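Local coordinates for phosphoribosylaminoimidazole-succinocarboxamide synthase (Pyrococcus horikoshii, PDB 4O81), which catalyses the ATP-dependent joining of L-aspartate to 5-amino-1-(5-phospho-D-ribosyl)imidazole-4-carboxylate, a step of de novo purine biosynthesis, at residues Glu89-Asn94 with Ile116-Tyr121; Arg93-Gly98 with Gly168-Asp173; Asp173-Phe178 with Pro194-Phe199. All blocks are in the same frame, centred on the assembly; numbering follows the deposited sequence.

Interaction 1: residues Glu89-Asn94 with Ile116-Tyr121. With CD (cadmium ion), chain H; CD (cadmium ion), chain E; AMP (adenosine monophosphate), chain K.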
loop_
_atom_site.group_PDB
_atom_site.type_symbol
_atom_site.label_atom_id
_atom_site.label_comp_id
_atom_site.label_asym_id
_atom_site.label_seq_id
_atom_site.Cartn_x
_atom_site.Cartn_y
_atom_site.Cartn_z
ATOM N N GLU A 89 -12.695 17.442 -10.249
ATOM C CA GLU A 89 -11.481 16.658 -10.448
ATOM C C GLU A 89 -10.928 16.356 -9.056
ATOM O O GLU A 89 -10.700 17.271 -8.263
ATOM C CB GLU A 89 -10.457 17.416 -11.279
ATOM C CG GLU A 89 -10.955 17.801 -12.661
ATOM C CD GLU A 89 -9.943 18.602 -13.466
ATOM O OE1 GLU A 89 -8.976 19.149 -12.878
ATOM O OE2 GLU A 89 -10.129 18.689 -14.699
ATOM N N VAL A 90 -10.764 15.071 -8.752
ATOM C CA VAL A 90 -10.224 14.645 -7.469
ATOM C C VAL A 90 -8.797 14.187 -7.709
ATOM O O VAL A 90 -8.565 13.163 -8.347
ATOM C CB VAL A 90 -11.096 13.543 -6.821
ATOM C CG1 VAL A 90 -10.551 13.145 -5.458
ATOM C CG2 VAL A 90 -12.559 14.001 -6.726
ATOM N N VAL A 91 -7.847 14.973 -7.202
ATOM C CA VAL A 91 -6.428 14.724 -7.406
ATOM C C VAL A 91 -5.765 14.130 -6.163
ATOM O O VAL A 91 -5.904 14.655 -5.055
ATOM C CB VAL A 91 -5.691 16.013 -7.869
ATOM C CG1 VAL A 91 -4.181 15.826 -7.873
ATOM C CG2 VAL A 91 -6.170 16.440 -9.254
ATOM N N VAL A 92 -5.059 13.019 -6.345
ATOM C CA VAL A 92 -4.325 12.415 -5.244
ATOM C C VAL A 92 -2.839 12.505 -5.570
ATOM O O VAL A 92 -2.431 12.216 -6.716
ATOM C CB VAL A 92 -4.714 10.947 -4.972
ATOM C CG1 VAL A 92 -3.996 10.422 -3.724
ATOM C CG2 VAL A 92 -6.213 10.805 -4.812
ATOM N N ARG A 93 -2.050 12.905 -4.566
ATOM C CA ARG A 93 -0.629 13.187 -4.755
ATOM C C ARG A 93 0.224 12.441 -3.735
ATOM O O ARG A 93 0.003 12.554 -2.524
ATOM C CB ARG A 93 -0.363 14.704 -4.697
ATOM C CG ARG A 93 -1.451 15.523 -5.403
ATOM C CD ARG A 93 -1.149 17.018 -5.492
ATOM N NE ARG A 93 -0.212 17.288 -6.566
ATOM C CZ ARG A 93 -0.437 18.067 -7.625
ATOM N NH1 ARG A 93 -1.568 18.738 -7.771
ATOM N NH2 ARG A 93 0.515 18.191 -8.543
ATOM N N ASN A 94 1.203 11.682 -4.238
ATOM C CA ASN A 94 2.151 10.962 -3.394
ATOM C C ASN A 94 3.526 11.619 -3.385
ATOM O O ASN A 94 4.259 11.520 -2.410
ATOM C CB ASN A 94 2.282 9.517 -3.874
ATOM C CG ASN A 94 0.975 8.778 -3.808
ATOM O OD1 ASN A 94 0.381 8.704 -2.742
ATOM N ND2 ASN A 94 0.491 8.270 -4.951
ATOM N N ILE A 116 -1.879 13.297 -0.418
ATOM C CA ILE A 116 -2.625 14.548 -0.350
ATOM C C ILE A 116 -3.787 14.460 -1.339
ATOM O O ILE A 116 -3.577 14.091 -2.492
ATOM C CB ILE A 116 -1.711 15.745 -0.701
ATOM C CG1 ILE A 116 -0.740 16.024 0.457
ATOM C CG2 ILE A 116 -2.523 16.992 -1.063
ATOM C CD1 ILE A 116 0.157 17.236 0.220
ATOM N N VAL A 117 -5.003 14.781 -0.882
ATOM C CA VAL A 117 -6.167 14.850 -1.776
ATOM C C VAL A 117 -6.508 16.322 -1.996
ATOM O O VAL A 117 -6.708 17.081 -1.030
ATOM C CB VAL A 117 -7.417 14.135 -1.208
ATOM C CG1 VAL A 117 -8.538 14.134 -2.249
ATOM C CG2 VAL A 117 -7.100 12.711 -0.757
ATOM N N GLU A 118 -6.541 16.725 -3.265
ATOM C CA GLU A 118 -7.021 18.052 -3.658
ATOM C C GLU A 118 -8.311 17.946 -4.486
ATOM O O GLU A 118 -8.446 17.031 -5.314
ATOM C CB GLU A 118 -5.957 18.793 -4.474
ATOM C CG GLU A 118 -4.658 19.071 -3.727
ATOM C CD GLU A 118 -3.508 19.442 -4.655
ATOM O OE1 GLU A 118 -3.615 19.322 -5.914
ATOM O OE2 GLU A 118 -2.469 19.857 -4.115
ATOM N N LEU A 119 -9.237 18.878 -4.250
ATOM C CA LEU A 119 -10.498 18.983 -5.007
ATOM C C LEU A 119 -10.438 20.170 -5.941
ATOM O O LEU A 119 -10.026 21.264 -5.542
ATOM C CB LEU A 119 -11.705 19.160 -4.080
ATOM C CG LEU A 119 -11.936 18.124 -2.981
ATOM C CD1 LEU A 119 -13.058 18.543 -2.056
ATOM C CD2 LEU A 119 -12.227 16.745 -3.552
ATOM N N TYR A 120 -10.840 19.947 -7.185
ATOM C CA TYR A 120 -10.908 21.013 -8.165
ATOM C C TYR A 120 -12.300 21.053 -8.745
ATOM O O TYR A 120 -12.897 20.015 -9.064
ATOM C CB TYR A 120 -9.893 20.806 -9.290
ATOM C CG TYR A 120 -8.454 20.914 -8.826
ATOM C CD1 TYR A 120 -7.769 22.122 -8.910
ATOM C CD2 TYR A 120 -7.793 19.809 -8.263
ATOM C CE1 TYR A 120 -6.452 22.235 -8.488
ATOM C CE2 TYR A 120 -6.473 19.907 -7.841
ATOM C CZ TYR A 120 -5.809 21.116 -7.959
ATOM O OH TYR A 120 -4.520 21.233 -7.513
ATOM N N TYR A 121 -12.813 22.267 -8.882
ATOM C CA TYR A 121 -14.099 22.477 -9.499
ATOM C C TYR A 121 -13.915 22.371 -11.017
ATOM O O TYR A 121 -13.124 23.105 -11.616
ATOM C CB TYR A 121 -14.655 23.835 -9.084
ATOM C CG TYR A 121 -15.900 24.280 -9.813
ATOM C CD1 TYR A 121 -16.940 23.381 -10.116
ATOM C CD2 TYR A 121 -16.053 25.603 -10.176
ATOM C CE1 TYR A 121 -18.081 23.804 -10.776
ATOM C CE2 TYR A 121 -17.196 26.038 -10.820
ATOM C CZ TYR A 121 -18.199 25.139 -11.115
ATOM O OH TYR A 121 -19.320 25.598 -11.757
HETATM CD CD CD H . -6.925 20.056 -13.230
HETATM CD CD CD E . -10.537 20.317 -16.766
HETATM P P AMP K . -1.278 19.437 -11.540
HETATM O O1P AMP K . -2.316 20.038 -10.608
HETATM O O2P AMP K . 0.070 19.225 -10.904
HETATM O O3P AMP K . -1.156 20.116 -12.875
HETATM O "O5'" AMP K . -1.879 17.967 -11.913
HETATM C "C5'" AMP K . -1.953 16.878 -10.971
HETATM C "C4'" AMP K . -2.279 15.500 -11.586
HETATM O "O4'" AMP K . -3.653 15.394 -11.949
HETATM C "C3'" AMP K . -1.504 15.137 -12.856
HETATM O "O3'" AMP K . -1.289 13.719 -12.901
HETATM C "C2'" AMP K . -2.441 15.501 -13.981
HETATM O "O2'" AMP K . -2.200 14.706 -15.147
HETATM C "C1'" AMP K . -3.807 15.225 -13.365
HETATM N N9 AMP K . -4.806 16.171 -13.919
HETATM C C8 AMP K . -5.176 17.349 -13.379
HETATM N N7 AMP K . -6.112 17.961 -14.150
HETATM C C5 AMP K . -6.355 17.184 -15.210
HETATM C C6 AMP K . -7.232 17.241 -16.412
HETATM N N6 AMP K . -8.056 18.295 -16.636
HETATM N N1 AMP K . -7.171 16.189 -17.271
HETATM C C2 AMP K . -6.350 15.135 -17.064
HETATM N N3 AMP K . -5.535 15.026 -15.994
HETATM C C4 AMP K . -5.491 15.994 -15.052
HETATM O O HOH W 1 -5.596 19.635 -11.126
#

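Interaction 2: residues Arg93-Gly98 with Gly168-Asp173. With AMP (adenosine monophosphate), chain K.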
loop_
_atom_site.group_PDB
_atom_site.type_symbol
_atom_site.label_atom_id
_atom_site.label_comp_id
_atom_site.label_asym_id
_atom_site.label_seq_id
_atom_site.Cartn_x
_atom_site.Cartn_y
_atom_site.Cartn_z
ATOM N N ARG A 93 -2.050 12.905 -4.566
ATOM C CA ARG A 93 -0.629 13.187 -4.755
ATOM C C ARG A 93 0.224 12.441 -3.735
ATOM O O ARG A 93 0.003 12.554 -2.524
ATOM C CB ARG A 93 -0.363 14.704 -4.697
ATOM C CG ARG A 93 -1.451 15.523 -5.403
ATOM C CD ARG A 93 -1.149 17.018 -5.492
ATOM N NE ARG A 93 -0.212 17.288 -6.566
ATOM C CZ ARG A 93 -0.437 18.067 -7.625
ATOM N NH1 ARG A 93 -1.568 18.738 -7.771
ATOM N NH2 ARG A 93 0.515 18.191 -8.543
ATOM N N ASN A 94 1.203 11.682 -4.238
ATOM C CA ASN A 94 2.151 10.962 -3.394
ATOM C C ASN A 94 3.526 11.619 -3.385
ATOM O O ASN A 94 4.259 11.520 -2.410
ATOM C CB ASN A 94 2.282 9.517 -3.874
ATOM C CG ASN A 94 0.975 8.778 -3.808
ATOM O OD1 ASN A 94 0.381 8.704 -2.742
ATOM N ND2 ASN A 94 0.491 8.270 -4.951
ATOM N N VAL A 95 3.877 12.242 -4.507
ATOM C CA VAL A 95 5.197 12.846 -4.710
ATOM C C VAL A 95 4.977 14.263 -5.241
ATOM O O VAL A 95 4.132 14.455 -6.097
ATOM C CB VAL A 95 6.006 12.003 -5.739
ATOM C CG1 VAL A 95 7.281 12.711 -6.155
ATOM C CG2 VAL A 95 6.311 10.615 -5.185
ATOM N N VAL A 96 5.740 15.237 -4.749
ATOM C CA VAL A 96 5.628 16.643 -5.179
ATOM C C VAL A 96 5.991 16.794 -6.669
ATOM O O VAL A 96 7.062 16.381 -7.101
ATOM C CB VAL A 96 6.501 17.590 -4.297
ATOM C CG1 VAL A 96 6.494 19.034 -4.827
ATOM C CG2 VAL A 96 6.062 17.552 -2.835
ATOM N N ALA A 97 5.072 17.355 -7.443
ATOM C CA ALA A 97 5.273 17.615 -8.874
ATOM C C ALA A 97 4.216 18.611 -9.326
ATOM O O ALA A 97 3.250 18.873 -8.590
ATOM C CB ALA A 97 5.175 16.324 -9.691
ATOM N N GLY A 98 4.393 19.159 -10.527
ATOM C CA GLY A 98 3.428 20.100 -11.131
ATOM C C GLY A 98 3.015 21.204 -10.170
ATOM O O GLY A 98 3.873 21.785 -9.495
ATOM N N GLY A 168 8.347 -1.140 -10.795
ATOM C CA GLY A 168 9.327 -0.045 -10.903
ATOM C C GLY A 168 8.768 1.281 -11.406
ATOM O O GLY A 168 9.495 2.054 -12.041
ATOM N N ILE A 169 7.485 1.542 -11.122
ATOM C CA ILE A 169 6.810 2.782 -11.538
ATOM C C ILE A 169 6.265 3.535 -10.324
ATOM O O ILE A 169 5.489 2.975 -9.542
ATOM C CB ILE A 169 5.642 2.512 -12.533
ATOM C CG1 ILE A 169 6.143 1.862 -13.829
ATOM C CG2 ILE A 169 4.892 3.808 -12.851
ATOM C CD1 ILE A 169 5.044 1.211 -14.651
ATOM N N ILE A 170 6.687 4.795 -10.172
ATOM C CA ILE A 170 6.182 5.682 -9.134
ATOM C C ILE A 170 4.873 6.333 -9.583
ATOM O O ILE A 170 4.823 7.032 -10.622
ATOM C CB ILE A 170 7.206 6.782 -8.783
ATOM C CG1 ILE A 170 8.529 6.157 -8.350
ATOM C CG2 ILE A 170 6.664 7.715 -7.690
ATOM C CD1 ILE A 170 9.709 7.115 -8.361
ATOM N N LEU A 171 3.807 6.101 -8.820
ATOM C CA LEU A 171 2.581 6.890 -9.022
ATOM C C LEU A 171 2.758 8.215 -8.312
ATOM O O LEU A 171 2.610 8.298 -7.088
ATOM C CB LEU A 171 1.350 6.168 -8.478
ATOM C CG LEU A 171 -0.035 6.812 -8.636
ATOM C CD1 LEU A 171 -0.392 7.038 -10.101
ATOM C CD2 LEU A 171 -1.065 5.902 -7.981
ATOM N N VAL A 172 3.097 9.243 -9.084
ATOM C CA VAL A 172 3.439 10.562 -8.540
ATOM C C VAL A 172 2.165 11.298 -8.097
ATOM O O VAL A 172 2.067 11.757 -6.959
ATOM C CB VAL A 172 4.285 11.380 -9.568
ATOM C CG1 VAL A 172 4.366 12.857 -9.184
ATOM C CG2 VAL A 172 5.695 10.773 -9.668
ATOM N N ASP A 173 1.186 11.389 -9.001
ATOM C CA ASP A 173 -0.132 11.936 -8.687
ATOM C C ASP A 173 -1.085 11.491 -9.795
ATOM O O ASP A 173 -0.645 10.881 -10.787
ATOM C CB ASP A 173 -0.101 13.470 -8.545
ATOM C CG ASP A 173 0.539 14.160 -9.745
ATOM O OD1 ASP A 173 0.211 13.804 -10.874
ATOM O OD2 ASP A 173 1.374 15.055 -9.558
HETATM P P AMP K . -1.278 19.437 -11.540
HETATM O O1P AMP K . -2.316 20.038 -10.608
HETATM O O2P AMP K . 0.070 19.225 -10.904
HETATM O O3P AMP K . -1.156 20.116 -12.875
HETATM O "O5'" AMP K . -1.879 17.967 -11.913
HETATM C "C5'" AMP K . -1.953 16.878 -10.971
HETATM C "C4'" AMP K . -2.279 15.500 -11.586
HETATM O "O4'" AMP K . -3.653 15.394 -11.949
HETATM C "C3'" AMP K . -1.504 15.137 -12.856
HETATM O "O3'" AMP K . -1.289 13.719 -12.901
HETATM C "C2'" AMP K . -2.441 15.501 -13.981
HETATM O "O2'" AMP K . -2.200 14.706 -15.147
HETATM C "C1'" AMP K . -3.807 15.225 -13.365
HETATM N N9 AMP K . -4.806 16.171 -13.919
HETATM C C8 AMP K . -5.176 17.349 -13.379
HETATM N N7 AMP K . -6.112 17.961 -14.150
HETATM C C5 AMP K . -6.355 17.184 -15.210
HETATM C C6 AMP K . -7.232 17.241 -16.412
HETATM N N6 AMP K . -8.056 18.295 -16.636
HETATM N N1 AMP K . -7.171 16.189 -17.271
HETATM C C2 AMP K . -6.350 15.135 -17.064
HETATM N N3 AMP K . -5.535 15.026 -15.994
HETATM C C4 AMP K . -5.491 15.994 -15.052
HETATM O O HOH W 2 2.178 15.965 -7.129
#

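Interaction 3: residues Asp173-Phe178 with Pro194-Phe199. With AMP (adenosine monophosphate), chain K; AMP (adenosine monophosphate), chain J.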
loop_
_atom_site.group_PDB
_atom_site.type_symbol
_atom_site.label_atom_id
_atom_site.label_comp_id
_atom_site.label_asym_id
_atom_site.label_seq_id
_atom_site.Cartn_x
_atom_site.Cartn_y
_atom_site.Cartn_z
ATOM N N ASP A 173 1.186 11.389 -9.001
ATOM C CA ASP A 173 -0.132 11.936 -8.687
ATOM C C ASP A 173 -1.085 11.491 -9.795
ATOM O O ASP A 173 -0.645 10.881 -10.787
ATOM C CB ASP A 173 -0.101 13.470 -8.545
ATOM C CG ASP A 173 0.539 14.160 -9.745
ATOM O OD1 ASP A 173 0.211 13.804 -10.874
ATOM O OD2 ASP A 173 1.374 15.055 -9.558
ATOM N N PHE A 174 -2.369 11.775 -9.633
ATOM C CA PHE A 174 -3.372 11.426 -10.646
ATOM C C PHE A 174 -4.720 12.107 -10.366
ATOM O O PHE A 174 -4.978 12.513 -9.244
ATOM C CB PHE A 174 -3.512 9.886 -10.815
ATOM C CG PHE A 174 -4.054 9.169 -9.606
ATOM C CD1 PHE A 174 -5.342 8.646 -9.619
ATOM C CD2 PHE A 174 -3.286 9.003 -8.465
ATOM C CE1 PHE A 174 -5.856 7.973 -8.518
ATOM C CE2 PHE A 174 -3.808 8.349 -7.351
ATOM C CZ PHE A 174 -5.090 7.838 -7.375
ATOM N N LYS A 175 -5.538 12.267 -11.407
ATOM C CA LYS A 175 -6.862 12.852 -11.293
ATOM C C LYS A 175 -7.915 11.771 -11.489
ATOM O O LYS A 175 -7.789 10.944 -12.376
ATOM C CB LYS A 175 -7.097 13.962 -12.339
ATOM C CG LYS A 175 -8.560 14.429 -12.416
ATOM C CD LYS A 175 -9.067 14.832 -13.804
ATOM C CE LYS A 175 -8.797 13.814 -14.905
ATOM N NZ LYS A 175 -10.039 13.325 -15.566
ATOM N N LEU A 176 -8.943 11.803 -10.651
ATOM C CA LEU A 176 -10.093 10.905 -10.762
ATOM C C LEU A 176 -11.342 11.735 -10.901
ATOM O O LEU A 176 -11.367 12.895 -10.474
ATOM C CB LEU A 176 -10.243 10.038 -9.512
ATOM C CG LEU A 176 -9.137 9.044 -9.188
ATOM C CD1 LEU A 176 -9.470 8.330 -7.880
ATOM C CD2 LEU A 176 -8.944 8.060 -10.347
ATOM N N GLU A 177 -12.365 11.138 -11.508
ATOM C CA GLU A 177 -13.698 11.719 -11.539
ATOM C C GLU A 177 -14.718 10.703 -11.033
ATOM O O GLU A 177 -14.502 9.478 -11.139
ATOM C CB GLU A 177 -14.038 12.235 -12.944
ATOM C CG GLU A 177 -13.054 13.309 -13.407
ATOM C CD GLU A 177 -13.380 13.936 -14.752
ATOM O OE1 GLU A 177 -14.539 13.860 -15.220
ATOM O OE2 GLU A 177 -12.470 14.549 -15.336
ATOM N N PHE A 178 -15.804 11.223 -10.458
ATOM C CA PHE A 178 -16.833 10.397 -9.844
ATOM C C PHE A 178 -18.214 10.849 -10.276
ATOM O O PHE A 178 -18.427 12.027 -10.609
ATOM C CB PHE A 178 -16.752 10.464 -8.309
ATOM C CG PHE A 178 -15.533 9.800 -7.723
ATOM C CD1 PHE A 178 -15.556 8.452 -7.362
ATOM C CD2 PHE A 178 -14.369 10.527 -7.511
ATOM C CE1 PHE A 178 -14.440 7.843 -6.809
ATOM C CE2 PHE A 178 -13.251 9.923 -6.945
ATOM C CZ PHE A 178 -13.290 8.577 -6.606
ATOM N N PRO A 194 -1.999 7.334 -18.747
ATOM C CA PRO A 194 -0.902 8.289 -18.667
ATOM C C PRO A 194 -1.316 9.715 -19.068
ATOM O O PRO A 194 -0.526 10.641 -18.896
ATOM C CB PRO A 194 0.142 7.724 -19.655
ATOM C CG PRO A 194 -0.211 6.280 -19.813
ATOM C CD PRO A 194 -1.693 6.211 -19.654
ATOM N N ASP A 195 -2.527 9.891 -19.589
ATOM C CA ASP A 195 -3.070 11.234 -19.800
ATOM C C ASP A 195 -3.495 11.884 -18.477
ATOM O O ASP A 195 -3.461 13.106 -18.350
ATOM C CB ASP A 195 -4.259 11.225 -20.775
ATOM C CG ASP A 195 -3.838 11.274 -22.251
ATOM O OD1 ASP A 195 -4.718 11.574 -23.081
ATOM O OD2 ASP A 195 -2.659 11.000 -22.598
ATOM N N THR A 196 -3.884 11.062 -17.503
ATOM C CA THR A 196 -4.507 11.561 -16.269
ATOM C C THR A 196 -3.732 11.208 -14.991
ATOM O O THR A 196 -4.228 11.435 -13.876
ATOM C CB THR A 196 -5.937 11.021 -16.124
ATOM O OG1 THR A 196 -5.886 9.595 -16.069
ATOM C CG2 THR A 196 -6.825 11.473 -17.290
ATOM N N CYS A 197 -2.541 10.638 -15.168
ATOM C CA CYS A 197 -1.632 10.276 -14.067
ATOM C C CYS A 197 -0.224 10.757 -14.382
ATOM O O CYS A 197 0.146 10.860 -15.555
ATOM C CB CYS A 197 -1.533 8.750 -13.899
ATOM S SG CYS A 197 -3.043 7.786 -13.704
ATOM N N ARG A 198 0.566 11.030 -13.347
ATOM C CA ARG A 198 2.003 11.149 -13.510
ATOM C C ARG A 198 2.640 9.850 -13.063
ATOM O O ARG A 198 2.498 9.435 -11.899
ATOM C CB ARG A 198 2.612 12.324 -12.730
ATOM C CG ARG A 198 2.333 13.687 -13.348
ATOM C CD ARG A 198 3.226 14.780 -12.763
ATOM N NE ARG A 198 2.920 16.076 -13.372
ATOM C CZ ARG A 198 2.100 16.990 -12.851
ATOM N NH1 ARG A 198 1.506 16.793 -11.673
ATOM N NH2 ARG A 198 1.892 18.126 -13.509
ATOM N N PHE A 199 3.354 9.223 -14.000
ATOM C CA PHE A 199 4.095 7.996 -13.735
ATOM C C PHE A 199 5.567 8.268 -13.969
ATOM O O PHE A 199 5.940 8.763 -15.055
ATOM C CB PHE A 199 3.702 6.891 -14.705
ATOM C CG PHE A 199 2.253 6.501 -14.697
ATOM C CD1 PHE A 199 1.594 6.156 -13.517
ATOM C CD2 PHE A 199 1.565 6.386 -15.909
ATOM C CE1 PHE A 199 0.276 5.739 -13.543
ATOM C CE2 PHE A 199 0.246 5.968 -15.941
ATOM C CZ PHE A 199 -0.398 5.639 -14.752
HETATM P P AMP K . -1.278 19.437 -11.540
HETATM O O1P AMP K . -2.316 20.038 -10.608
HETATM O O2P AMP K . 0.070 19.225 -10.904
HETATM O O3P AMP K . -1.156 20.116 -12.875
HETATM O "O5'" AMP K . -1.879 17.967 -11.913
HETATM C "C5'" AMP K . -1.953 16.878 -10.971
HETATM C "C4'" AMP K . -2.279 15.500 -11.586
HETATM O "O4'" AMP K . -3.653 15.394 -11.949
HETATM C "C3'" AMP K . -1.504 15.137 -12.856
HETATM O "O3'" AMP K . -1.289 13.719 -12.901
HETATM C "C2'" AMP K . -2.441 15.501 -13.981
HETATM O "O2'" AMP K . -2.200 14.706 -15.147
HETATM C "C1'" AMP K . -3.807 15.225 -13.365
HETATM N N9 AMP K . -4.806 16.171 -13.919
HETATM C C8 AMP K . -5.176 17.349 -13.379
HETATM N N7 AMP K . -6.112 17.961 -14.150
HETATM C C5 AMP K . -6.355 17.184 -15.210
HETATM C C6 AMP K . -7.232 17.241 -16.412
HETATM N N6 AMP K . -8.056 18.295 -16.636
HETATM N N1 AMP K . -7.171 16.189 -17.271
HETATM C C2 AMP K . -6.350 15.135 -17.064
HETATM N N3 AMP K . -5.535 15.026 -15.994
HETATM C C4 AMP K . -5.491 15.994 -15.052
HETATM P P AMP J . -13.259 14.513 -22.279
HETATM O O1P AMP J . -12.447 13.565 -23.123
HETATM O O2P AMP J . -14.371 15.201 -23.041
HETATM O O3P AMP J . -12.448 15.479 -21.448
HETATM O "O5'" AMP J . -14.000 13.593 -21.180
HETATM C "C5'" AMP J . -15.258 12.961 -21.430
HETATM C "C4'" AMP J . -16.395 13.546 -20.588
HETATM O "O4'" AMP J . -17.268 12.501 -20.130
HETATM C "C3'" AMP J . -15.951 14.284 -19.331
HETATM O "O3'" AMP J . -16.778 15.443 -19.212
HETATM C "C2'" AMP J . -16.282 13.342 -18.191
HETATM O "O2'" AMP J . -16.610 14.038 -16.989
HETATM C "C1'" AMP J . -17.500 12.619 -18.727
HETATM N N9 AMP J . -17.684 11.270 -18.158
HETATM C C8 AMP J . -16.706 10.397 -17.858
HETATM N N7 AMP J . -17.225 9.258 -17.384
HETATM C C5 AMP J . -18.564 9.378 -17.394
HETATM C C6 AMP J . -19.725 8.530 -17.031
HETATM N N6 AMP J . -19.536 7.296 -16.538
HETATM N N1 AMP J . -20.976 9.036 -17.183
HETATM C C2 AMP J . -21.183 10.274 -17.673
HETATM N N3 AMP J . -20.176 11.095 -18.030
HETATM C C4 AMP J . -18.870 10.712 -17.908
HETATM O O HOH W 3 -6.331 8.738 -13.652
#

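Interaction 1: residues Glu89-Asn94 with Ile116-Tyr121
R93 and E118 reach across two antiparallel strands at a slant and form a salt bridge, R93 NH1 to E118 OE1 at 2.8 Å. The bond leaves the guanidinium at its edge, near its plane, and meets the oxygen on the syn side. The two flat groups are turned 56° apart. Y120 OH also gives a bond to E118 OE1, at 2.7 Å, but from above the carboxylate plane and on the face opposite to NH1. Two donors thus grip one oxygen and restrict the turning of the carboxylate.

The R93 chain bends at chi3 (79°), which swings its end to the phosphate of AMP in chain K. NH2 bonds to O2P of that AMP at 2.6 Å, and NH1 to O1P at 3.2 Å, while C5' of the ligand lies over one guanidinium face. A leucine in place of R93 would probably leave the buried E118 without its charged mate and the phosphate without two donors.

V91 sits on the same face of the sheet. Its CG2 meets Y120 CE2 obliquely at 3.8 Å. Farther along, the extended E89 chain carries its carboxylate to two cadmium ions. OE1 binds the ion of chain H at 2.3 Å, together with N7 of AMP and a water that lies over the Y120 ring. OE2 binds the second ion, which D128 also holds. This face lines a site that holds AMP; it may be where the phosphoribosyl substrate binds.

On the opposite face V90 CG1 packs on V117 CG1 at 3.9 Å. There V90 and V117 rest on helix 143-165. Strand 169-180 pairs with 84-93 on its other edge, and strand 130-131 borders 111-121.

Interaction 2: residues Arg93-Gly98 with Gly168-Asp173
The backbone N atoms of N94 and V95 both bond to V172 O, at 2.9 Å from N94 N and 3.1 Å from V95 N, just where the chain turns a corner after the antiparallel, non-hydrogen-bonded pair R93-D173. V95 N comes in the carbonyl plane, on a lone pair. N94 N is tilted from that plane. One buried carbonyl therefore holds the corner with two bonds.

The N94 side chain adds a third bond close by. Its CG lies beside the backbone N (chi1 -61°), and ND2 reaches L171 O at 3.0 Å, from above the carbonyl plane. The bond runs near the plane of the amide itself. ND2 is also bonded to N157 OD1, so the amide ties both strand and helix.

Beyond the corner the packing is apolar. V172 CG1 lies against A97 CB at 3.6 Å and also touches V95 CB. V95 and I170 cross at about a right angle, with their CG2 atoms 3.8 Å apart.

R93 and D173 lie side by side and point the same way. Their ion pair is long and weak, R93 NH2 to D173 OD2 at 3.4 Å, with the flat groups turned 76° apart; D173 OD2 has its closer partner in R198. A water accepts from R93 NE at 2.8 Å and lies close to D173 OD2 and V95 O. The other oxygen of D173 takes a bond from the ligand: O3' of AMP in chain K to OD1 at 2.5 Å. G98 passes close to the AMP phosphate, and a side chain there would run into O2P. The corner and the strand thus border the ribose and phosphate together.

Strand 111-121 meets the loop from another side, with L112 bonded to N94. Helix 143-165 packs on L171 and N94, and strand 197-201 covers V172 through W200.

Interaction 3: residues Asp173-Phe178 with Pro194-Phe199
R198 crosses D173 at a slant and ends at the phosphate of AMP in chain K. Its CB lies 3.4 Å from D173 OD1, and its CG 3.3 Å from the same atom. CD is equally far from both carboxylate oxygens of D173. From CG to NE the chain is extended (chi3 -179°), which carries the guanidinium out to D173 OD2 and the phosphate. NE forms a salt bridge with D211. NH1 bonds to D173 OD2 at 2.7 Å, from the guanidinium edge to the syn side of the oxygen, with the planes 74° apart. NH1 also bonds to O2P of AMP at 2.9 Å; NH2 adds a weak bond to it. C3' of the ribose lies over one guanidinium face. The carboxylates of D173 and D211 thus hold the guanidinium that grips the phosphate.

R198 N bonds to D173 O, and K175 N to T196 O at 2.9 Å. K175 CE packs against C2 of the adenine at 3.5 Å, beside T196 CG2. On the other face F174 CB touches C197 SG at 3.6 Å.

Strand 84-93 flanks 173-176, with V92 against F174. Helix 143-165 touches F174 through N157 and F199 through L164, and helix 45-62 packs on F199 through F56.

In the fold
All three contacts are buried, and all border the AMP of chain K. They join neighbouring strands of one antiparallel sheet: interaction 1 pairs 84-93 with 111-121, and interaction 3 pairs 169-180 with 197-201. Interaction 2 lies where 84-93 leaves strand 169-180. Interaction 3 is nearest the centre of the chain; interactions 1 and 2 each have partly exposed residues, such as I116 and V95. Interaction 1 is regular strand pairing with metal at one end, interaction 2 a turned corner with apolar packing, and interaction 3 a short pairing that adds a salt bridge and contacts to the adenine. R93, shared by interactions 1 and 2, and R198 of interaction 3 converge on the same phosphate. D173 joins interactions 2 and 3.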